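PDB 5ZKX: envelope glycoprotein from Bourbon virus, which probably mediates entry of the virus by fusing viral and host membranes, as in the related gp64 class III fusion proteins, and is captured here in its postfusion form. Local coordinates for residues T33-Q38 / F197-E202; V37-K42 / Y190-K195; R153-G158 / G271-S276. All blocks are in the same frame, centred on the assembly; numbering follows the deposited sequence.

Interaction 1: residues T33-Q38 / F197-E202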
ATOM      1  N   THR A  33      18.478 -14.923  18.526  1.00 25.64           N
ATOM      2  CA  THR A  33      19.570 -14.777  17.575  1.00 27.77           C
ATOM      3  C   THR A  33      18.983 -14.245  16.272  1.00 25.31           C
ATOM      4  O   THR A  33      18.044 -14.831  15.723  1.00 25.27           O
ATOM      5  CB  THR A  33      20.292 -16.104  17.353  1.00 32.36           C
ATOM      6  OG1 THR A  33      21.172 -16.357  18.457  1.00 36.46           O
ATOM      7  CG2 THR A  33      21.108 -16.061  16.072  1.00 26.64           C
ATOM      8  N   LYS A  34      19.516 -13.127  15.792  1.00 23.27           N
ATOM      9  CA  LYS A  34      18.979 -12.436  14.630  1.00 26.02           C
ATOM     10  C   LYS A  34      19.963 -12.571  13.476  1.00 26.77           C
ATOM     11  O   LYS A  34      21.111 -12.128  13.581  1.00 27.23           O
ATOM     12  CB  LYS A  34      18.708 -10.966  14.950  1.00 26.59           C
ATOM     13  CG  LYS A  34      18.108 -10.171  13.807  1.00 20.94           C
ATOM     14  CD  LYS A  34      18.144  -8.688  14.115  1.00 24.41           C
ATOM     15  CE  LYS A  34      17.787  -7.855  12.900  1.00 20.56           C
ATOM     16  NZ  LYS A  34      17.759  -6.401  13.226  1.00 19.06           N
ATOM     17  N   THR A  35      19.513 -13.187  12.385  1.00 28.83           N
ATOM     18  CA  THR A  35      20.347 -13.443  11.218  1.00 28.91           C
ATOM     19  C   THR A  35      20.010 -12.450  10.113  1.00 26.92           C
ATOM     20  O   THR A  35      18.842 -12.307   9.742  1.00 25.70           O
ATOM     21  CB  THR A  35      20.144 -14.872  10.714  1.00 25.17           C
ATOM     22  OG1 THR A  35      20.196 -15.780  11.821  1.00 19.93           O
ATOM     23  CG2 THR A  35      21.218 -15.242   9.702  1.00 29.36           C
ATOM     24  N   THR A  36      21.030 -11.772   9.589  1.00 20.42           N
ATOM     25  CA  THR A  36      20.859 -10.823   8.499  1.00 20.60           C
ATOM     26  C   THR A  36      21.875 -11.109   7.398  1.00 24.60           C
ATOM     27  O   THR A  36      22.872 -11.804   7.604  1.00 30.41           O
ATOM     28  CB  THR A  36      21.001  -9.365   8.975  1.00 21.79           C
ATOM     29  OG1 THR A  36      22.263  -9.187   9.630  1.00 28.71           O
ATOM     30  CG2 THR A  36      19.881  -9.007   9.939  1.00 22.55           C
ATOM     31  N   VAL A  37      21.592 -10.577   6.211  1.00 32.02           N
ATOM     32  CA  VAL A  37      22.469 -10.724   5.054  1.00 28.83           C
ATOM     33  C   VAL A  37      22.732  -9.356   4.440  1.00 32.71           C
ATOM     34  O   VAL A  37      22.913  -9.231   3.223  1.00 31.44           O
ATOM     35  CB  VAL A  37      21.867 -11.693   4.022  1.00 25.91           C
ATOM     36  CG1 VAL A  37      22.088 -13.122   4.467  1.00 33.29           C
ATOM     37  CG2 VAL A  37      20.381 -11.424   3.844  1.00 23.92           C
ATOM     38  N   GLN A  38      22.736  -8.323   5.275  1.00 39.57           N
ATOM     39  CA  GLN A  38      22.826  -6.954   4.785  1.00 40.56           C
ATOM     40  C   GLN A  38      24.193  -6.669   4.168  1.00 39.62           C
ATOM     41  O   GLN A  38      25.231  -7.105   4.674  1.00 34.29           O
ATOM     42  CB  GLN A  38      22.543  -5.979   5.926  1.00 38.07           C
ATOM     43  CG  GLN A  38      22.559  -4.521   5.530  1.00 47.13           C
ATOM     44  CD  GLN A  38      23.007  -3.631   6.666  1.00 64.07           C
ATOM     45  OE1 GLN A  38      23.765  -2.684   6.466  1.00 65.58           O
ATOM     46  NE2 GLN A  38      22.546  -3.935   7.874  1.00 74.31           N
ATOM     47  N   PHE A 197      31.045 -12.338   2.863  1.00 42.39           N
ATOM     48  CA  PHE A 197      30.190 -13.422   2.407  1.00 44.88           C
ATOM     49  C   PHE A 197      29.420 -14.031   3.574  1.00 44.85           C
ATOM     50  O   PHE A 197      29.723 -13.805   4.747  1.00 41.99           O
ATOM     51  CB  PHE A 197      31.020 -14.500   1.697  1.00 45.45           C
ATOM     52  CG  PHE A 197      31.671 -14.028   0.425  1.00 48.25           C
ATOM     53  CD1 PHE A 197      32.993 -13.611   0.418  1.00 47.43           C
ATOM     54  CD2 PHE A 197      30.959 -14.000  -0.766  1.00 41.88           C
ATOM     55  CE1 PHE A 197      33.592 -13.176  -0.749  1.00 39.64           C
ATOM     56  CE2 PHE A 197      31.552 -13.565  -1.933  1.00 40.54           C
ATOM     57  CZ  PHE A 197      32.872 -13.153  -1.925  1.00 43.53           C
ATOM     58  N   GLY A 198      28.408 -14.824   3.228  1.00 42.18           N
ATOM     59  CA  GLY A 198      27.659 -15.557   4.230  1.00 41.12           C
ATOM     60  C   GLY A 198      26.606 -14.702   4.916  1.00 42.01           C
ATOM     61  O   GLY A 198      26.088 -13.734   4.360  1.00 37.52           O
ATOM     62  N   THR A 199      26.289 -15.079   6.150  1.00 39.90           N
ATOM     63  CA  THR A 199      25.276 -14.401   6.939  1.00 36.06           C
ATOM     64  C   THR A 199      25.889 -13.866   8.224  1.00 37.60           C
ATOM     65  O   THR A 199      26.910 -14.363   8.705  1.00 37.91           O
ATOM     66  CB  THR A 199      24.112 -15.339   7.278  1.00 33.59           C
ATOM     67  OG1 THR A 199      24.565 -16.340   8.197  1.00 41.22           O
ATOM     68  CG2 THR A 199      23.587 -16.015   6.026  1.00 31.77           C
ATOM     69  N   ARG A 200      25.249 -12.837   8.772  1.00 38.63           N
ATOM     70  CA  ARG A 200      25.634 -12.253  10.048  1.00 39.62           C
ATOM     71  C   ARG A 200      24.572 -12.575  11.090  1.00 36.10           C
ATOM     72  O   ARG A 200      23.371 -12.503  10.810  1.00 31.93           O
ATOM     73  CB  ARG A 200      25.814 -10.737   9.936  1.00 37.80           C
ATOM     74  CG  ARG A 200      25.814 -10.018  11.277  1.00 40.99           C
ATOM     75  CD  ARG A 200      26.247  -8.567  11.155  1.00 48.30           C
ATOM     76  NE  ARG A 200      26.938  -8.111  12.359  1.00 63.52           N
ATOM     77  CZ  ARG A 200      26.360  -7.427  13.342  1.00 60.99           C
ATOM     78  NH1 ARG A 200      27.070  -7.059  14.401  1.00 57.45           N
ATOM     79  NH2 ARG A 200      25.075  -7.108  13.267  1.00 53.89           N
ATOM     80  N   ALA A 201      25.021 -12.944  12.289  1.00 49.95           N
ATOM     81  CA  ALA A 201      24.130 -13.287  13.390  1.00 52.85           C
ATOM     82  C   ALA A 201      24.497 -12.458  14.611  1.00 50.79           C
ATOM     83  O   ALA A 201      25.674 -12.371  14.976  1.00 55.14           O
ATOM     84  CB  ALA A 201      24.203 -14.782  13.721  1.00 43.01           C
ATOM     85  N   GLU A 202      23.492 -11.850  15.233  1.00 42.75           N
ATOM     86  CA  GLU A 202      23.676 -11.096  16.461  1.00 41.02           C
ATOM     87  C   GLU A 202      22.658 -11.562  17.491  1.00 38.55           C
ATOM     88  O   GLU A 202      21.548 -11.979  17.147  1.00 38.60           O
ATOM     89  CB  GLU A 202      23.536  -9.584  16.227  1.00 40.49           C
ATOM     90  CG  GLU A 202      22.176  -9.159  15.696  1.00 45.02           C
ATOM     91  CD  GLU A 202      21.989  -7.653  15.696  1.00 50.71           C
ATOM     92  OE1 GLU A 202      22.979  -6.929  15.938  1.00 58.83           O
ATOM     93  OE2 GLU A 202      20.852  -7.194  15.457  1.00 50.42           O
TER
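Lys34 and Glu202 form an antiparallel hydrogen-bonded pair: Lys34 N gives its hydrogen to Glu202 O at 2.7 Å, and Glu202 N returns one to Lys34 O at 2.9 Å. Thr36 and Arg200 repeat the exchange, with Thr36 N to Arg200 O at 2.7 Å and Arg200 N to Thr36 O at 2.8 Å. The side chains of Lys34 and Glu202 run alongside each other on one face of the sheet. With CG anti to the backbone N (chi1 -178°) and the chain stretched out beyond it, Lys34 carries NZ to within 3.9 Å of Glu202 OE2, a long salt bridge. The other carboxylate oxygen, Glu202 OE1, is 3.4 Å from Arg200 NH2, a salt bridge whose hydrogen bond is weak, so Lys34, Glu202 and Arg200 form a salt-bridge network. The ammonium of Lys34 has a further salt bridge to Asp238, beyond strand 200-210. Thr36 lies beside Arg200 on this same face, its OG1 near Arg200 CB.

These strands lie inside a seven-stranded mixed sheet, where strand 26-36 runs between strands 200-210 and 256-260. Lys34 suits this place because its long methylene chain can rest against Ala256 and Tyr258 while its charge reaches the acids.

On the opposite face Thr35 and Ala201 make the non-hydrogen-bonded pair. Thr35 turns its methyl CG2 to Thr199 CB at 3.8 Å, and the methyl of Ala201 meets that of Thr33, whose hydroxyl is hydrogen-bonded to Glu261. Where the pairing ends, Val37 CG1 lies against Thr199 CG2 at 3.6 Å, the two side chains pointing the same way.

Interaction 2: residues V37-K42 / Y190-K195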
ATOM      1  N   VAL A  37      21.592 -10.577   6.211  1.00 32.02           N
ATOM      2  CA  VAL A  37      22.469 -10.724   5.054  1.00 28.83           C
ATOM      3  C   VAL A  37      22.732  -9.356   4.440  1.00 32.71           C
ATOM      4  O   VAL A  37      22.913  -9.231   3.223  1.00 31.44           O
ATOM      5  CB  VAL A  37      21.867 -11.693   4.022  1.00 25.91           C
ATOM      6  CG1 VAL A  37      22.088 -13.122   4.467  1.00 33.29           C
ATOM      7  CG2 VAL A  37      20.381 -11.424   3.844  1.00 23.92           C
ATOM      8  N   GLN A  38      22.736  -8.323   5.275  1.00 39.57           N
ATOM      9  CA  GLN A  38      22.826  -6.954   4.785  1.00 40.56           C
ATOM     10  C   GLN A  38      24.193  -6.669   4.168  1.00 39.62           C
ATOM     11  O   GLN A  38      25.231  -7.105   4.674  1.00 34.29           O
ATOM     12  CB  GLN A  38      22.543  -5.979   5.926  1.00 38.07           C
ATOM     13  CG  GLN A  38      22.559  -4.521   5.530  1.00 47.13           C
ATOM     14  CD  GLN A  38      23.007  -3.631   6.666  1.00 64.07           C
ATOM     15  OE1 GLN A  38      23.765  -2.684   6.466  1.00 65.58           O
ATOM     16  NE2 GLN A  38      22.546  -3.935   7.874  1.00 74.31           N
ATOM     17  N   ASP A  39      24.179  -5.931   3.060  1.00 40.78           N
ATOM     18  CA  ASP A  39      25.394  -5.490   2.383  1.00 35.32           C
ATOM     19  C   ASP A  39      25.100  -4.146   1.739  1.00 36.71           C
ATOM     20  O   ASP A  39      24.173  -4.042   0.930  1.00 40.84           O
ATOM     21  CB  ASP A  39      25.845  -6.509   1.333  1.00 36.80           C
ATOM     22  CG  ASP A  39      27.183  -6.157   0.718  1.00 36.16           C
ATOM     23  OD1 ASP A  39      28.221  -6.391   1.375  1.00 37.86           O
ATOM     24  OD2 ASP A  39      27.198  -5.639  -0.420  1.00 29.44           O
ATOM     25  N   ARG A  40      25.878  -3.126   2.091  1.00 39.49           N
ATOM     26  CA  ARG A  40      25.582  -1.749   1.718  1.00 42.18           C
ATOM     27  C   ARG A  40      26.457  -1.286   0.561  1.00 38.45           C
ATOM     28  O   ARG A  40      27.657  -1.569   0.522  1.00 38.31           O
ATOM     29  CB  ARG A  40      25.784  -0.811   2.909  1.00 49.90           C
ATOM     30  CG  ARG A  40      24.771  -0.988   4.020  1.00 54.10           C
ATOM     31  CD  ARG A  40      24.480   0.333   4.713  1.00 65.74           C
ATOM     32  NE  ARG A  40      23.274   0.259   5.536  1.00 68.62           N
ATOM     33  CZ  ARG A  40      23.278   0.220   6.864  1.00 68.29           C
ATOM     34  NH1 ARG A  40      24.426   0.245   7.529  1.00 59.90           N
ATOM     35  NH2 ARG A  40      22.133   0.152   7.528  1.00 73.48           N
ATOM     36  N   GLY A  41      25.850  -0.555  -0.369  1.00 33.06           N
ATOM     37  CA  GLY A  41      26.560   0.062  -1.473  1.00 26.91           C
ATOM     38  C   GLY A  41      26.176  -0.550  -2.811  1.00 19.83           C
ATOM     39  O   GLY A  41      25.330  -1.440  -2.909  1.00 20.50           O
ATOM     40  N   LYS A  42      26.822  -0.034  -3.855  1.00 26.40           N
ATOM     41  CA  LYS A  42      26.660  -0.556  -5.211  1.00 27.10           C
ATOM     42  C   LYS A  42      27.441  -1.860  -5.307  1.00 25.85           C
ATOM     43  O   LYS A  42      28.666  -1.859  -5.441  1.00 29.58           O
ATOM     44  CB  LYS A  42      27.139   0.457  -6.244  1.00 27.85           C
ATOM     45  CG  LYS A  42      26.118   1.528  -6.592  1.00 28.15           C
ATOM     46  CD  LYS A  42      26.670   2.476  -7.641  1.00 35.78           C
ATOM     47  CE  LYS A  42      25.662   3.550  -8.006  1.00 33.33           C
ATOM     48  NZ  LYS A  42      24.300   3.204  -7.529  1.00 31.63           N
ATOM     49  N   TYR A 190      24.851 -11.138 -14.749  1.00 25.00           N
ATOM     50  CA  TYR A 190      24.680 -10.536 -13.437  1.00 20.25           C
ATOM     51  C   TYR A 190      25.858 -10.905 -12.550  1.00 20.63           C
ATOM     52  O   TYR A 190      26.227 -12.081 -12.459  1.00 19.67           O
ATOM     53  CB  TYR A 190      23.378 -10.993 -12.787  1.00 17.11           C
ATOM     54  CG  TYR A 190      22.160 -10.871 -13.672  1.00 18.48           C
ATOM     55  CD1 TYR A 190      21.329  -9.768 -13.588  1.00 17.26           C
ATOM     56  CD2 TYR A 190      21.835 -11.870 -14.581  1.00 17.99           C
ATOM     57  CE1 TYR A 190      20.213  -9.657 -14.386  1.00 18.27           C
ATOM     58  CE2 TYR A 190      20.724 -11.768 -15.381  1.00 18.83           C
ATOM     59  CZ  TYR A 190      19.915 -10.657 -15.280  1.00 17.54           C
ATOM     60  OH  TYR A 190      18.799 -10.549 -16.078  1.00 22.66           O
ATOM     61  N   LEU A 191      26.438  -9.902 -11.897  1.00 20.69           N
ATOM     62  CA  LEU A 191      27.527 -10.099 -10.952  1.00 24.33           C
ATOM     63  C   LEU A 191      27.206  -9.371  -9.656  1.00 27.72           C
ATOM     64  O   LEU A 191      26.939  -8.164  -9.664  1.00 24.38           O
ATOM     65  CB  LEU A 191      28.853  -9.598 -11.522  1.00 21.15           C
ATOM     66  CG  LEU A 191      30.053  -9.732 -10.590  1.00 25.36           C
ATOM     67  CD1 LEU A 191      30.460 -11.192 -10.446  1.00 28.94           C
ATOM     68  CD2 LEU A 191      31.211  -8.886 -11.093  1.00 22.48           C
ATOM     69  N   TYR A 192      27.235 -10.105  -8.547  1.00 29.31           N
ATOM     70  CA  TYR A 192      26.964  -9.561  -7.222  1.00 25.95           C
ATOM     71  C   TYR A 192      28.203  -9.756  -6.361  1.00 25.40           C
ATOM     72  O   TYR A 192      28.620 -10.893  -6.116  1.00 30.07           O
ATOM     73  CB  TYR A 192      25.746 -10.243  -6.599  1.00 29.32           C
ATOM     74  CG  TYR A 192      25.491  -9.889  -5.155  1.00 24.25           C
ATOM     75  CD1 TYR A 192      25.689 -10.823  -4.151  1.00 22.20           C
ATOM     76  CD2 TYR A 192      25.038  -8.629  -4.797  1.00 23.57           C
ATOM     77  CE1 TYR A 192      25.453 -10.513  -2.832  1.00 22.46           C
ATOM     78  CE2 TYR A 192      24.797  -8.309  -3.477  1.00 25.31           C
ATOM     79  CZ  TYR A 192      25.007  -9.257  -2.498  1.00 26.13           C
ATOM     80  OH  TYR A 192      24.772  -8.955  -1.178  1.00 26.63           O
ATOM     81  N   SER A 193      28.790  -8.650  -5.907  1.00 28.71           N
ATOM     82  CA  SER A 193      30.064  -8.670  -5.191  1.00 31.43           C
ATOM     83  C   SER A 193      29.905  -7.981  -3.842  1.00 30.06           C
ATOM     84  O   SER A 193      30.059  -6.758  -3.734  1.00 31.00           O
ATOM     85  CB  SER A 193      31.165  -8.002  -6.016  1.00 33.88           C
ATOM     86  OG  SER A 193      31.244  -8.561  -7.317  1.00 34.19           O
ATOM     87  N   PRO A 194      29.605  -8.736  -2.791  1.00 22.68           N
ATOM     88  CA  PRO A 194      29.501  -8.151  -1.453  1.00 25.87           C
ATOM     89  C   PRO A 194      30.854  -8.072  -0.757  1.00 34.05           C
ATOM     90  O   PRO A 194      31.803  -8.790  -1.084  1.00 26.98           O
ATOM     91  CB  PRO A 194      28.572  -9.131  -0.728  1.00 26.17           C
ATOM     92  CG  PRO A 194      28.904 -10.449  -1.347  1.00 28.18           C
ATOM     93  CD  PRO A 194      29.259 -10.169  -2.795  1.00 26.06           C
ATOM     94  N   LYS A 195      30.922  -7.173   0.230  1.00 50.18           N
ATOM     95  CA  LYS A 195      32.156  -7.003   0.991  1.00 50.50           C
ATOM     96  C   LYS A 195      32.503  -8.274   1.755  1.00 52.27           C
ATOM     97  O   LYS A 195      33.630  -8.776   1.674  1.00 54.08           O
ATOM     98  CB  LYS A 195      32.031  -5.815   1.946  1.00 48.99           C
ATOM     99  CG  LYS A 195      31.253  -4.640   1.378  1.00 55.37           C
ATOM    100  CD  LYS A 195      32.154  -3.441   1.134  1.00 51.64           C
ATOM    101  CE  LYS A 195      31.378  -2.290   0.508  1.00 59.30           C
ATOM    102  NZ  LYS A 195      30.083  -2.041   1.208  1.00 48.22           N
TER
HETATM  103  O   HOH W   1      25.056 -10.419   1.041  1.00 32.41           O
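Asp39 meets Tyr192, Pro194 and Lys195 where the loop between strands 26-36 and 44-58 passes the end of strand 188-192. The loop leads from the seven-stranded mixed sheet into the antiparallel sheet that holds strands 44-58 and 188-192, which pair with each other. Asp39 CB starts the contact, 3.7 Å from the phenol oxygen OH of Tyr192. Next, Asp39 CG lies 3.6 Å from Pro194 CB, and the two side chains cross at about a right angle. The carboxylate then divides its work. Its oxygen OD1 accepts the backbone N-H of Lys195, with Asp39 OD1 to Lys195 N at 3.0 Å; the bond is bent (150° at the hydrogen), and the donor comes from the syn side, 26° out of the carboxylate plane. The other oxygen, OD2, takes a hydrogen bond from Asn43 within its own loop. Aspartate suits this buried position because one oxygen can accept a backbone N-H across the contact while the other accepts Asn43. Having CG anti to the backbone N (chi1 -174°) directs the group toward Pro194 and Lys195.

Lys195 answers with its own side chain, bent at chi2 and chi4. Its CG passes 3.5 Å from Asp39 OD1, and its NZ donates to Arg40 O at 2.6 Å, nearly in line with the carbonyl. The nearby acid would be expected to favour the charged form of this ammonium. One water also joins the two segments: it lies in the ring plane of Tyr192, 2.7 Å from Tyr192 OH, and donates to Val37 O at 3.3 Å.

Interaction 3: residues R153-G158 / G271-S276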
ATOM      1  N   ARG A 153      17.809 -11.468   0.268  1.00 27.67           N
ATOM      2  CA  ARG A 153      16.804 -11.922   1.218  1.00 27.09           C
ATOM      3  C   ARG A 153      17.194 -13.277   1.801  1.00 26.47           C
ATOM      4  O   ARG A 153      18.171 -13.907   1.388  1.00 24.69           O
ATOM      5  CB  ARG A 153      15.423 -12.002   0.555  1.00 26.64           C
ATOM      6  CG  ARG A 153      14.637 -10.689   0.544  1.00 28.54           C
ATOM      7  CD  ARG A 153      15.354  -9.622  -0.248  1.00 25.30           C
ATOM      8  NE  ARG A 153      14.441  -8.736  -0.958  1.00 28.39           N
ATOM      9  CZ  ARG A 153      14.032  -7.561  -0.497  1.00 30.82           C
ATOM     10  NH1 ARG A 153      14.453  -7.127   0.684  1.00 37.58           N
ATOM     11  NH2 ARG A 153      13.205  -6.817  -1.217  1.00 35.45           N
ATOM     12  N   LEU A 154      16.404 -13.726   2.775  1.00 19.66           N
ATOM     13  CA  LEU A 154      16.663 -14.966   3.495  1.00 16.89           C
ATOM     14  C   LEU A 154      15.484 -15.916   3.338  1.00 16.18           C
ATOM     15  O   LEU A 154      14.334 -15.532   3.573  1.00 15.91           O
ATOM     16  CB  LEU A 154      16.927 -14.688   4.977  1.00 16.31           C
ATOM     17  CG  LEU A 154      18.318 -14.148   5.324  1.00 20.25           C
ATOM     18  CD1 LEU A 154      18.297 -13.395   6.644  1.00 18.65           C
ATOM     19  CD2 LEU A 154      19.335 -15.274   5.366  1.00 19.45           C
ATOM     20  N   VAL A 155      15.773 -17.154   2.937  1.00 23.42           N
ATOM     21  CA  VAL A 155      14.763 -18.208   2.878  1.00 25.23           C
ATOM     22  C   VAL A 155      15.225 -19.373   3.738  1.00 26.05           C
ATOM     23  O   VAL A 155      16.300 -19.318   4.341  1.00 29.39           O
ATOM     24  CB  VAL A 155      14.493 -18.663   1.434  1.00 24.47           C
ATOM     25  CG1 VAL A 155      13.804 -17.560   0.653  1.00 25.56           C
ATOM     26  CG2 VAL A 155      15.789 -19.086   0.764  1.00 24.82           C
ATOM     27  N   ALA A 156      14.422 -20.434   3.809  1.00 38.45           N
ATOM     28  CA  ALA A 156      14.743 -21.568   4.670  1.00 34.51           C
ATOM     29  C   ALA A 156      15.001 -22.852   3.893  1.00 37.93           C
ATOM     30  O   ALA A 156      16.080 -23.433   4.031  1.00 41.18           O
ATOM     31  CB  ALA A 156      13.623 -21.777   5.693  1.00 40.10           C
ATOM     32  N   SER A 157      14.048 -23.319   3.083  1.00 44.66           N
ATOM     33  CA  SER A 157      14.122 -24.630   2.430  1.00 49.46           C
ATOM     34  C   SER A 157      14.317 -25.768   3.430  1.00 53.15           C
ATOM     35  O   SER A 157      14.752 -26.861   3.057  1.00 53.87           O
ATOM     36  CB  SER A 157      15.232 -24.669   1.371  1.00 55.67           C
ATOM     37  OG  SER A 157      15.779 -25.973   1.254  1.00 56.54           O
ATOM     38  N   GLY A 158      13.990 -25.530   4.697  1.00 40.18           N
ATOM     39  CA  GLY A 158      14.307 -26.449   5.771  1.00 36.54           C
ATOM     40  C   GLY A 158      14.791 -25.671   6.975  1.00 37.32           C
ATOM     41  O   GLY A 158      14.140 -24.708   7.389  1.00 36.36           O
ATOM     42  N   GLY A 271       9.324 -20.210  10.467  1.00 25.00           N
ATOM     43  CA  GLY A 271       8.199 -19.632   9.766  1.00 18.87           C
ATOM     44  C   GLY A 271       8.709 -18.856   8.572  1.00 20.86           C
ATOM     45  O   GLY A 271       9.687 -18.112   8.684  1.00 22.35           O
ATOM     46  N   MET A 272       8.071 -19.027   7.423  1.00 24.35           N
ATOM     47  CA  MET A 272       8.555 -18.457   6.175  1.00 21.61           C
ATOM     48  C   MET A 272       7.634 -17.337   5.717  1.00 20.57           C
ATOM     49  O   MET A 272       6.409 -17.486   5.739  1.00 23.49           O
ATOM     50  CB  MET A 272       8.651 -19.531   5.093  1.00 26.20           C
ATOM     51  CG  MET A 272       9.634 -19.197   3.998  1.00 29.53           C
ATOM     52  SD  MET A 272      11.320 -19.340   4.597  1.00 46.36           S
ATOM     53  CE  MET A 272      11.790 -17.634   4.626  1.00 24.48           C
ATOM     54  N   TRP A 273       8.227 -16.225   5.299  1.00 18.53           N
ATOM     55  CA  TRP A 273       7.456 -15.178   4.652  1.00 18.11           C
ATOM     56  C   TRP A 273       7.053 -15.620   3.253  1.00 21.50           C
ATOM     57  O   TRP A 273       7.762 -16.382   2.588  1.00 18.00           O
ATOM     58  CB  TRP A 273       8.262 -13.882   4.579  1.00 17.21           C
ATOM     59  CG  TRP A 273       9.588 -14.039   3.896  1.00 16.35           C
ATOM     60  CD1 TRP A 273      10.700 -14.636   4.402  1.00 17.79           C
ATOM     61  CD2 TRP A 273       9.940 -13.582   2.586  1.00 16.00           C
ATOM     62  NE1 TRP A 273      11.723 -14.594   3.487  1.00 13.95           N
ATOM     63  CE2 TRP A 273      11.282 -13.948   2.363  1.00 15.74           C
ATOM     64  CE3 TRP A 273       9.249 -12.902   1.579  1.00 18.41           C
ATOM     65  CZ2 TRP A 273      11.948 -13.654   1.176  1.00 19.28           C
ATOM     66  CZ3 TRP A 273       9.914 -12.610   0.400  1.00 18.85           C
ATOM     67  CH2 TRP A 273      11.248 -12.987   0.208  1.00 18.72           C
ATOM     68  N   ASN A 274       5.896 -15.142   2.806  1.00 24.22           N
ATOM     69  CA  ASN A 274       5.436 -15.454   1.462  1.00 24.70           C
ATOM     70  C   ASN A 274       6.143 -14.547   0.464  1.00 23.51           C
ATOM     71  O   ASN A 274       6.115 -13.319   0.598  1.00 23.22           O
ATOM     72  CB  ASN A 274       3.920 -15.300   1.359  1.00 26.90           C
ATOM     73  CG  ASN A 274       3.177 -16.480   1.953  1.00 34.85           C
ATOM     74  OD1 ASN A 274       2.311 -16.315   2.814  1.00 44.85           O
ATOM     75  ND2 ASN A 274       3.516 -17.682   1.501  1.00 34.72           N
ATOM     76  N   ILE A 275       6.793 -15.162  -0.526  1.00 26.35           N
ATOM     77  CA  ILE A 275       7.570 -14.404  -1.502  1.00 26.22           C
ATOM     78  C   ILE A 275       6.674 -13.475  -2.310  1.00 24.36           C
ATOM     79  O   ILE A 275       7.087 -12.369  -2.677  1.00 24.86           O
ATOM     80  CB  ILE A 275       8.363 -15.375  -2.404  1.00 28.91           C
ATOM     81  CG1 ILE A 275       9.000 -14.639  -3.585  1.00 32.29           C
ATOM     82  CG2 ILE A 275       7.468 -16.499  -2.900  1.00 37.79           C
ATOM     83  CD1 ILE A 275      10.057 -13.640  -3.182  1.00 33.34           C
ATOM     84  N   SER A 276       5.431 -13.884  -2.569  1.00 19.46           N
ATOM     85  CA  SER A 276       4.549 -13.081  -3.410  1.00 21.03           C
ATOM     86  C   SER A 276       4.223 -11.734  -2.778  1.00 20.82           C
ATOM     87  O   SER A 276       3.899 -10.778  -3.491  1.00 21.19           O
ATOM     88  CB  SER A 276       3.261 -13.851  -3.702  1.00 21.99           C
ATOM     89  OG  SER A 276       2.646 -14.282  -2.500  1.00 30.67           O
TER
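Trp273 presents the pyrrole edge of its indole to the backbone of Leu154. The carbonyl oxygen lies in the ring plane, and the bond from Trp273 NE1 to Leu154 O, 2.8 Å long and 170° at the hydrogen, is close to straight at both ends. A buried indole N-H needs an acceptor, and a backbone carbonyl supplies one. The first torsion places the ring: with chi1 at 56°, CG sits between the backbone N and the carbonyl carbon, which swings the indole across to strand 153-155.

Arg153 crosses the indole at about a right angle and meets it obliquely. It is the aliphatic root that touches, with Arg153 CB 3.9 Å from Trp273 CZ2. The guanidinium plane is turned 63° from the ring, with long, weak ion pairs to Glu415 and Glu421. Pro254 and Lys278 also pack against Trp273.

Met272 works beside the indole. Its flexible thioether, bent at chi2 and chi3, brings the methyl CE up to the same carbonyl, 3.5 Å from Leu154 O, and equally close to the backbone at Val155 CA. Met272 SD lies 3.5 Å from the small methyl of Ala156, CB, and near Ala156 N as well.

Strand 153-155 is an outermost strand of a three-stranded antiparallel sheet, and the short, weakly bonded strand 271-272 lies at the edge of the seven-stranded mixed sheet within this chain. The arrangement is thus a junction between the margins of two sheets, made by side chains and one indole-to-backbone hydrogen bond rather than by strand pairing.

The three contacts gather in the middle of an elongated chain, their centres about 14 Å (interactions 1 and 2), 15 Å (1 and 3) and 20 Å (2 and 3) apart. Interaction 1 belongs to the seven-stranded sheet; interaction 2 follows the chain out of it into the antiparallel sheet of strands 44-58 and 188-192, and interaction 3 ties the three-stranded sheet to the margin of the seven-stranded one. Interactions 1 and 2 share Val37 and Gln38, while Val37 and Thr35 also pack on Leu154 of interaction 3. Along the chain the segments come as 33-42, 153-158, 190-195, 197-202 and 271-276, so interaction 3 alternates with the others, and this central junction connects three sheets of the postfusion chain.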